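Local coordinates for sorbitol-6-phosphate dehydrogenase (Erwinia amylovora CFBP1430, PDB 5O3Z), which probably catalyses the oxidation of sorbitol 6-phosphate at carbon 2, as a member of the short-chain dehydrogenase/reductase family, at residues I132-K146 with L176-N190. Sequence-based numbering, arbitrary orientation.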
ATOM      1  N   ILE A 132      17.739  -2.309  25.397  1.00 29.48           N
ATOM      2  CA  ILE A 132      17.024  -3.177  26.288  1.00 30.15           C
ATOM      3  C   ILE A 132      17.662  -3.304  27.657  1.00 32.87           C
ATOM      4  O   ILE A 132      16.968  -3.195  28.693  1.00 31.70           O
ATOM      5  CB  ILE A 132      16.849  -4.577  25.666  1.00 31.31           C
ATOM      6  CG1 ILE A 132      15.839  -4.454  24.511  1.00 31.90           C
ATOM      7  CG2 ILE A 132      16.334  -5.622  26.655  1.00 31.02           C
ATOM      8  CD1 ILE A 132      15.889  -5.626  23.562  1.00 30.72           C
ATOM      9  N   ARG A 133      18.963  -3.515  27.664  1.00 36.07           N
ATOM     10  CA  ARG A 133      19.726  -3.696  28.912  1.00 38.32           C
ATOM     11  C   ARG A 133      19.544  -2.523  29.828  1.00 35.78           C
ATOM     12  O   ARG A 133      19.238  -2.715  30.968  1.00 35.30           O
ATOM     13  CB  ARG A 133      21.222  -3.823  28.618  1.00 37.56           C
ATOM     14  CG  ARG A 133      22.072  -4.203  29.844  1.00 38.53           C
ATOM     15  CD  ARG A 133      23.546  -3.911  29.582  1.00 35.12           C
ATOM     16  NE  ARG A 133      23.811  -2.482  29.434  1.00 34.75           N
ATOM     17  CZ  ARG A 133      24.905  -1.939  28.873  1.00 35.59           C
ATOM     18  NH1 ARG A 133      25.875  -2.705  28.400  1.00 39.13           N
ATOM     19  NH2 ARG A 133      25.041  -0.617  28.776  1.00 36.43           N
ATOM     20  N   ASP A 134      19.732  -1.324  29.290  1.00 37.95           N
ATOM     21  CA  ASP A 134      19.643  -0.070  30.054  1.00 38.84           C
ATOM     22  C   ASP A 134      18.272   0.536  30.160  1.00 37.36           C
ATOM     23  O   ASP A 134      18.162   1.683  30.553  1.00 41.52           O
ATOM     24  CB  ASP A 134      20.536   0.999  29.400  1.00 39.03           C
ATOM     25  CG  ASP A 134      22.012   0.730  29.612  1.00 42.77           C
ATOM     26  OD1 ASP A 134      22.279  -0.190  30.421  1.00 44.52           O
ATOM     27  OD2 ASP A 134      22.876   1.423  28.979  1.00 39.59           O
ATOM     28  N   GLY A 135      17.226  -0.177  29.783  1.00 38.45           N
ATOM     29  CA  GLY A 135      15.855   0.394  29.814  1.00 35.43           C
ATOM     30  C   GLY A 135      15.535   1.659  29.009  1.00 33.24           C
ATOM     31  O   GLY A 135      14.724   2.474  29.430  1.00 35.31           O
ATOM     32  N   ILE A 136      16.166   1.844  27.857  1.00 32.56           N
ATOM     33  CA  ILE A 136      16.026   3.040  27.039  1.00 33.69           C
ATOM     34  C   ILE A 136      14.857   2.835  26.000  1.00 35.46           C
ATOM     35  O   ILE A 136      14.697   1.742  25.401  1.00 36.83           O
ATOM     36  CB  ILE A 136      17.383   3.365  26.336  1.00 30.10           C
ATOM     37  CG1 ILE A 136      18.367   3.888  27.379  1.00 31.97           C
ATOM     38  CG2 ILE A 136      17.214   4.422  25.283  1.00 31.39           C
ATOM     39  CD1 ILE A 136      19.809   3.806  26.972  1.00 30.37           C
ATOM     40  N   LYS A 137      14.049   3.878  25.823  1.00 35.27           N
ATOM     41  CA  LYS A 137      12.971   3.850  24.873  1.00 37.19           C
ATOM     42  C   LYS A 137      13.566   4.405  23.637  1.00 34.56           C
ATOM     43  O   LYS A 137      13.405   5.608  23.325  1.00 31.64           O
ATOM     44  CB  LYS A 137      11.836   4.746  25.307  1.00 39.61           C
ATOM     45  CG  LYS A 137      11.135   4.325  26.581  1.00 45.20           C
ATOM     46  CD  LYS A 137      10.311   5.531  27.054  1.00 47.45           C
ATOM     47  CE  LYS A 137       9.886   5.416  28.498  1.00 50.99           C
ATOM     48  NZ  LYS A 137       9.429   4.042  28.838  1.00 55.15           N
ATOM     49  N   GLY A 138      14.279   3.536  22.930  1.00 31.44           N
ATOM     50  CA  GLY A 138      15.192   3.964  21.867  1.00 29.32           C
ATOM     51  C   GLY A 138      14.524   4.117  20.512  1.00 26.86           C
ATOM     52  O   GLY A 138      13.351   3.937  20.389  1.00 24.65           O
ATOM     53  N   ARG A 139      15.317   4.541  19.534  1.00 26.36           N
ATOM     54  CA  ARG A 139      14.933   4.733  18.170  1.00 26.07           C
ATOM     55  C   ARG A 139      15.921   4.024  17.221  1.00 26.55           C
ATOM     56  O   ARG A 139      17.142   4.014  17.457  1.00 23.91           O
ATOM     57  CB  ARG A 139      14.998   6.181  17.912  1.00 26.87           C
ATOM     58  CG  ARG A 139      14.116   6.981  18.836  1.00 28.78           C
ATOM     59  CD  ARG A 139      12.679   6.779  18.469  1.00 28.18           C
ATOM     60  NE  ARG A 139      11.742   7.616  19.151  1.00 26.69           N
ATOM     61  CZ  ARG A 139      11.026   7.284  20.212  1.00 28.43           C
ATOM     62  NH1 ARG A 139      11.192   6.132  20.851  1.00 28.01           N
ATOM     63  NH2 ARG A 139      10.119   8.169  20.688  1.00 31.10           N
ATOM     64  N   ILE A 140      15.404   3.443  16.148  1.00 24.99           N
ATOM     65  CA  ILE A 140      16.216   2.891  15.098  1.00 26.27           C
ATOM     66  C   ILE A 140      15.650   3.498  13.831  1.00 26.25           C
ATOM     67  O   ILE A 140      14.440   3.350  13.573  1.00 24.81           O
ATOM     68  CB  ILE A 140      16.153   1.363  15.042  1.00 25.90           C
ATOM     69  CG1 ILE A 140      16.734   0.723  16.306  1.00 26.64           C
ATOM     70  CG2 ILE A 140      16.853   0.860  13.790  1.00 27.04           C
ATOM     71  CD1 ILE A 140      16.494  -0.769  16.443  1.00 26.66           C
ATOM     72  N   ILE A 141      16.481   4.168  13.070  1.00 24.31           N
ATOM     73  CA  ILE A 141      16.027   4.754  11.831  1.00 26.94           C
ATOM     74  C   ILE A 141      16.911   4.302  10.737  1.00 26.67           C
ATOM     75  O   ILE A 141      18.115   4.579  10.757  1.00 27.49           O
ATOM     76  CB  ILE A 141      16.003   6.286  11.928  1.00 29.34           C
ATOM     77  CG1 ILE A 141      14.839   6.696  12.859  1.00 31.18           C
ATOM     78  CG2 ILE A 141      15.789   6.917  10.563  1.00 28.49           C
ATOM     79  CD1 ILE A 141      14.930   8.109  13.383  1.00 35.26           C
ATOM     80  N   GLN A 142      16.320   3.677   9.700  1.00 25.23           N
ATOM     81  CA  GLN A 142      17.060   3.322   8.492  1.00 25.52           C
ATOM     82  C   GLN A 142      16.931   4.308   7.343  1.00 24.31           C
ATOM     83  O   GLN A 142      15.832   4.704   6.960  1.00 26.24           O
ATOM     84  CB  GLN A 142      16.534   1.973   7.958  1.00 27.24           C
ATOM     85  CG  GLN A 142      17.432   1.319   6.903  1.00 29.03           C
ATOM     86  CD  GLN A 142      16.666   0.447   5.853  1.00 28.97           C
ATOM     87  OE1 GLN A 142      15.423   0.470   5.753  1.00 26.62           O
ATOM     88  NE2 GLN A 142      17.444  -0.250   5.001  1.00 27.27           N
ATOM     89  N   ILE A 143      18.015   4.634   6.697  1.00 23.93           N
ATOM     90  CA  ILE A 143      17.964   5.404   5.435  1.00 23.05           C
ATOM     91  C   ILE A 143      17.623   4.428   4.293  1.00 23.27           C
ATOM     92  O   ILE A 143      18.338   3.478   4.081  1.00 24.26           O
ATOM     93  CB  ILE A 143      19.284   6.099   5.159  1.00 24.17           C
ATOM     94  CG1 ILE A 143      19.704   6.985   6.363  1.00 23.77           C
ATOM     95  CG2 ILE A 143      19.184   6.910   3.904  1.00 24.74           C
ATOM     96  CD1 ILE A 143      18.555   7.845   6.977  1.00 24.94           C
ATOM     97  N   ASN A 144      16.486   4.656   3.612  1.00 21.15           N
ATOM     98  CA  ASN A 144      15.998   3.791   2.587  1.00 19.69           C
ATOM     99  C   ASN A 144      15.769   4.759   1.413  1.00 20.63           C
ATOM    100  O   ASN A 144      16.378   5.865   1.372  1.00 21.06           O
ATOM    101  CB  ASN A 144      14.790   3.001   3.152  1.00 18.50           C
ATOM    102  CG  ASN A 144      14.451   1.734   2.341  1.00 18.90           C
ATOM    103  OD1 ASN A 144      14.270   1.770   1.115  1.00 20.10           O
ATOM    104  ND2 ASN A 144      14.344   0.642   3.040  1.00 18.28           N
ATOM    105  N   SER A 145      14.870   4.408   0.509  1.00 20.81           N
ATOM    106  CA  SER A 145      14.838   4.942  -0.813  1.00 20.41           C
ATOM    107  C   SER A 145      13.402   4.789  -1.300  1.00 21.86           C
ATOM    108  O   SER A 145      12.695   3.870  -0.872  1.00 20.58           O
ATOM    109  CB  SER A 145      15.749   4.152  -1.721  1.00 21.02           C
ATOM    110  OG  SER A 145      15.665   4.554  -3.105  1.00 21.67           O
ATOM    111  N   LYS A 146      13.007   5.617  -2.242  1.00 22.65           N
ATOM    112  CA  LYS A 146      11.756   5.334  -2.951  1.00 25.45           C
ATOM    113  C   LYS A 146      11.813   3.982  -3.705  1.00 23.53           C
ATOM    114  O   LYS A 146      10.791   3.325  -3.907  1.00 24.44           O
ATOM    115  CB  LYS A 146      11.408   6.492  -3.859  1.00 29.39           C
ATOM    116  CG  LYS A 146      12.349   6.712  -4.989  1.00 31.25           C
ATOM    117  CD  LYS A 146      11.782   7.800  -5.869  1.00 35.71           C
ATOM    118  CE  LYS A 146      12.803   8.412  -6.791  1.00 38.71           C
ATOM    119  NZ  LYS A 146      12.902   7.582  -8.022  1.00 44.18           N
ATOM    120  N   LEU A 176      10.251  -5.175  19.091  1.00 25.81           N
ATOM    121  CA  LEU A 176      10.816  -4.241  20.063  1.00 26.63           C
ATOM    122  C   LEU A 176       9.803  -3.325  20.721  1.00 30.04           C
ATOM    123  O   LEU A 176      10.146  -2.667  21.735  1.00 27.38           O
ATOM    124  CB  LEU A 176      11.990  -3.483  19.461  1.00 25.71           C
ATOM    125  CG  LEU A 176      13.117  -4.355  18.913  1.00 25.52           C
ATOM    126  CD1 LEU A 176      14.171  -3.515  18.208  1.00 24.72           C
ATOM    127  CD2 LEU A 176      13.824  -5.123  20.043  1.00 25.88           C
ATOM    128  N   ALA A 177       8.551  -3.353  20.228  1.00 26.94           N
ATOM    129  CA  ALA A 177       7.487  -2.555  20.816  1.00 28.75           C
ATOM    130  C   ALA A 177       7.402  -2.714  22.316  1.00 28.37           C
ATOM    131  O   ALA A 177       7.209  -1.722  22.998  1.00 31.23           O
ATOM    132  CB  ALA A 177       6.127  -2.926  20.244  1.00 27.33           C
ATOM    133  N   GLU A 178       7.507  -3.922  22.819  1.00 29.26           N
ATOM    134  CA  GLU A 178       7.291  -4.127  24.233  1.00 33.88           C
ATOM    135  C   GLU A 178       8.368  -3.381  25.048  1.00 32.45           C
ATOM    136  O   GLU A 178       8.156  -3.054  26.190  1.00 38.31           O
ATOM    137  CB  GLU A 178       7.189  -5.627  24.567  1.00 34.24           C
ATOM    138  CG  GLU A 178       8.552  -6.313  24.637  1.00 38.43           C
ATOM    139  CD  GLU A 178       8.485  -7.821  24.421  1.00 47.81           C
ATOM    140  OE1 GLU A 178       8.545  -8.578  25.421  1.00 52.59           O
ATOM    141  OE2 GLU A 178       8.385  -8.296  23.247  1.00 49.71           O
ATOM    142  N   TYR A 179       9.495  -3.067  24.443  1.00 31.46           N
ATOM    143  CA  TYR A 179      10.564  -2.306  25.105  1.00 31.95           C
ATOM    144  C   TYR A 179      10.512  -0.811  24.842  1.00 31.53           C
ATOM    145  O   TYR A 179      11.430  -0.098  25.226  1.00 32.01           O
ATOM    146  CB  TYR A 179      11.924  -2.820  24.630  1.00 30.93           C
ATOM    147  CG  TYR A 179      12.114  -4.271  24.821  1.00 33.26           C
ATOM    148  CD1 TYR A 179      12.253  -4.826  26.121  1.00 36.90           C
ATOM    149  CD2 TYR A 179      12.197  -5.122  23.741  1.00 36.39           C
ATOM    150  CE1 TYR A 179      12.455  -6.169  26.312  1.00 33.24           C
ATOM    151  CE2 TYR A 179      12.429  -6.475  23.924  1.00 37.19           C
ATOM    152  CZ  TYR A 179      12.547  -6.979  25.221  1.00 35.07           C
ATOM    153  OH  TYR A 179      12.715  -8.314  25.348  1.00 34.62           O
ATOM    154  N   GLY A 180       9.463  -0.305  24.182  1.00 27.32           N
ATOM    155  CA  GLY A 180       9.370   1.117  23.903  1.00 26.47           C
ATOM    156  C   GLY A 180      10.385   1.606  22.926  1.00 23.56           C
ATOM    157  O   GLY A 180      10.749   2.776  22.913  1.00 25.07           O
ATOM    158  N   ILE A 181      10.909   0.715  22.108  1.00 24.55           N
ATOM    159  CA  ILE A 181      11.772   1.153  21.033  1.00 24.79           C
ATOM    160  C   ILE A 181      10.957   1.171  19.735  1.00 24.51           C
ATOM    161  O   ILE A 181      10.367   0.187  19.416  1.00 23.07           O
ATOM    162  CB  ILE A 181      12.982   0.208  20.823  1.00 25.25           C
ATOM    163  CG1 ILE A 181      13.827   0.082  22.110  1.00 26.69           C
ATOM    164  CG2 ILE A 181      13.888   0.825  19.756  1.00 26.01           C
ATOM    165  CD1 ILE A 181      14.814  -1.042  22.077  1.00 26.49           C
ATOM    166  N   THR A 182      10.989   2.282  19.024  1.00 23.36           N
ATOM    167  CA  THR A 182      10.408   2.409  17.704  1.00 23.89           C
ATOM    168  C   THR A 182      11.463   2.324  16.562  1.00 23.83           C
ATOM    169  O   THR A 182      12.622   2.653  16.735  1.00 24.36           O
ATOM    170  CB  THR A 182       9.641   3.727  17.551  1.00 22.38           C
ATOM    171  OG1 THR A 182      10.549   4.817  17.459  1.00 24.58           O
ATOM    172  CG2 THR A 182       8.688   3.948  18.643  1.00 22.25           C
ATOM    173  N   VAL A 183      10.997   1.944  15.363  1.00 24.35           N
ATOM    174  CA  VAL A 183      11.827   1.605  14.205  1.00 22.63           C
ATOM    175  C   VAL A 183      11.090   2.111  12.970  1.00 22.45           C
ATOM    176  O   VAL A 183       9.890   1.773  12.803  1.00 22.52           O
ATOM    177  CB  VAL A 183      11.945   0.087  14.085  1.00 22.83           C
ATOM    178  CG1 VAL A 183      13.030  -0.307  13.018  1.00 22.13           C
ATOM    179  CG2 VAL A 183      12.221  -0.559  15.443  1.00 24.30           C
ATOM    180  N   HIS A 184      11.776   2.875  12.149  1.00 22.82           N
ATOM    181  CA  HIS A 184      11.299   3.455  10.886  1.00 22.93           C
ATOM    182  C   HIS A 184      12.278   3.359   9.792  1.00 24.61           C
ATOM    183  O   HIS A 184      13.493   3.322  10.038  1.00 23.28           O
ATOM    184  CB  HIS A 184      10.987   4.930  11.054  1.00 23.19           C
ATOM    185  CG  HIS A 184       9.980   5.213  12.109  1.00 23.03           C
ATOM    186  ND1 HIS A 184       8.640   4.869  11.952  1.00 24.12           N
ATOM    187  CD2 HIS A 184      10.104   5.746  13.357  1.00 23.16           C
ATOM    188  CE1 HIS A 184       7.994   5.150  13.078  1.00 23.94           C
ATOM    189  NE2 HIS A 184       8.855   5.698  13.949  1.00 23.84           N
ATOM    190  N   SER A 185      11.765   3.345   8.554  1.00 21.28           N
ATOM    191  CA  SER A 185      12.571   3.450   7.379  1.00 20.86           C
ATOM    192  C   SER A 185      12.170   4.742   6.686  1.00 21.93           C
ATOM    193  O   SER A 185      10.947   5.056   6.534  1.00 20.53           O
ATOM    194  CB  SER A 185      12.355   2.217   6.487  1.00 21.49           C
ATOM    195  OG  SER A 185      13.053   1.071   6.981  1.00 21.62           O
ATOM    196  N   LEU A 186      13.165   5.505   6.258  1.00 21.02           N
ATOM    197  CA  LEU A 186      12.921   6.767   5.585  1.00 21.72           C
ATOM    198  C   LEU A 186      13.094   6.597   4.135  1.00 22.40           C
ATOM    199  O   LEU A 186      14.182   6.264   3.690  1.00 21.03           O
ATOM    200  CB  LEU A 186      13.891   7.887   6.073  1.00 23.01           C
ATOM    201  CG  LEU A 186      13.910   8.283   7.533  1.00 23.71           C
ATOM    202  CD1 LEU A 186      14.665   9.620   7.734  1.00 24.17           C
ATOM    203  CD2 LEU A 186      12.476   8.340   8.106  1.00 25.02           C
ATOM    204  N   MET A 187      12.024   6.805   3.353  1.00 19.99           N
ATOM    205  CA  MET A 187      12.083   6.520   1.970  1.00 21.19           C
ATOM    206  C   MET A 187      12.455   7.748   1.197  1.00 22.20           C
ATOM    207  O   MET A 187      11.622   8.529   0.760  1.00 24.83           O
ATOM    208  CB  MET A 187      10.758   5.829   1.506  1.00 20.72           C
ATOM    209  CG  MET A 187      10.100   4.967   2.580  1.00 19.59           C
ATOM    210  SD  MET A 187      11.106   3.550   3.110  1.00 20.16           S
ATOM    211  CE  MET A 187      11.071   2.503   1.628  1.00 19.82           C
ATOM    212  N   LEU A 188      13.730   7.947   0.957  1.00 23.25           N
ATOM    213  CA  LEU A 188      14.180   9.188   0.310  1.00 23.21           C
ATOM    214  C   LEU A 188      13.941   9.239  -1.143  1.00 23.69           C
ATOM    215  O   LEU A 188      14.048   8.232  -1.844  1.00 23.89           O
ATOM    216  CB  LEU A 188      15.690   9.386   0.527  1.00 23.19           C
ATOM    217  CG  LEU A 188      16.108   9.342   2.008  1.00 23.18           C
ATOM    218  CD1 LEU A 188      17.561   9.712   2.110  1.00 23.78           C
ATOM    219  CD2 LEU A 188      15.273  10.138   2.995  1.00 24.30           C
ATOM    220  N   GLY A 189      13.648  10.438  -1.671  1.00 24.62           N
ATOM    221  CA  GLY A 189      13.713  10.656  -3.097  1.00 23.19           C
ATOM    222  C   GLY A 189      15.180  10.821  -3.483  1.00 26.17           C
ATOM    223  O   GLY A 189      16.065  10.466  -2.710  1.00 28.18           O
ATOM    224  N   ASN A 190      15.418  11.409  -4.636  1.00 26.91           N
ATOM    225  CA  ASN A 190      16.732  11.500  -5.232  1.00 29.49           C
ATOM    226  C   ASN A 190      17.487  12.701  -4.662  1.00 30.07           C
ATOM    227  O   ASN A 190      16.944  13.811  -4.620  1.00 30.62           O
ATOM    228  CB  ASN A 190      16.620  11.691  -6.747  1.00 32.01           C
ATOM    229  CG  ASN A 190      15.982  10.511  -7.468  1.00 35.12           C
ATOM    230  OD1 ASN A 190      16.468   9.374  -7.376  1.00 32.88           O
ATOM    231  ND2 ASN A 190      14.973  10.799  -8.311  1.00 30.67           N
TER
HETATM  232  O   HOH W   1      12.799   5.390  15.224  1.00 36.03           O
HETATM  233  O   HOH W   2      12.876   8.927 -10.189  1.00 30.70           O
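Ile-132 lies over one face of the Tyr-179 ring, its CG1 3.7 Å from the ring centroid and 11° off the normal, a CH-pi contact; CG of Glu-178 covers the opposite face. With Ile-132 CG1 beside its own backbone N (chi1 -71°), CD1 runs across the ring and stops 3.6 Å from Tyr-179 CE2. The Arg-139 guanidinium has Thr-182 OG1 over one face and Gly-180 O at its edge, in plane. Its NH1 donates to Gly-138 O from above the carbonyl plane, while Thr-182 N reaches the same oxygen from the opposite face; NH2 is held by Ser-243 O.

From there the two strands pair in parallel. Gln-142 N meets His-184 O at 2.9 Å, and Leu-186 N returns to Gln-142 O. Gln-142 CG is anti to its backbone N (chi1 -166°) and the chain stays extended, bringing OE1 within 2.7 Å of Ser-185 OG in the carbonyl plane. Asn-144 ND2 is a second donor to OE1, from above that plane. Two donors thus grip this buried oxygen; Ser-185 OG also bonds Thr-169, and Asn-144 ND2 bonds Lys-162 O. Beside Asn-144, Met-187 folds its CE to 3.3 Å from Asn-144 OD1. On the other face, Ile-141 CG2 packs 3.8 Å from Leu-186 CG, and Ile-143 CG2 against Leu-188 CD1.

Strands 139-145 and 182-188, linked through helix 156-176, form a beta-alpha-beta crossover in the parallel sheet of the Rossmann fold characteristic of short-chain dehydrogenases.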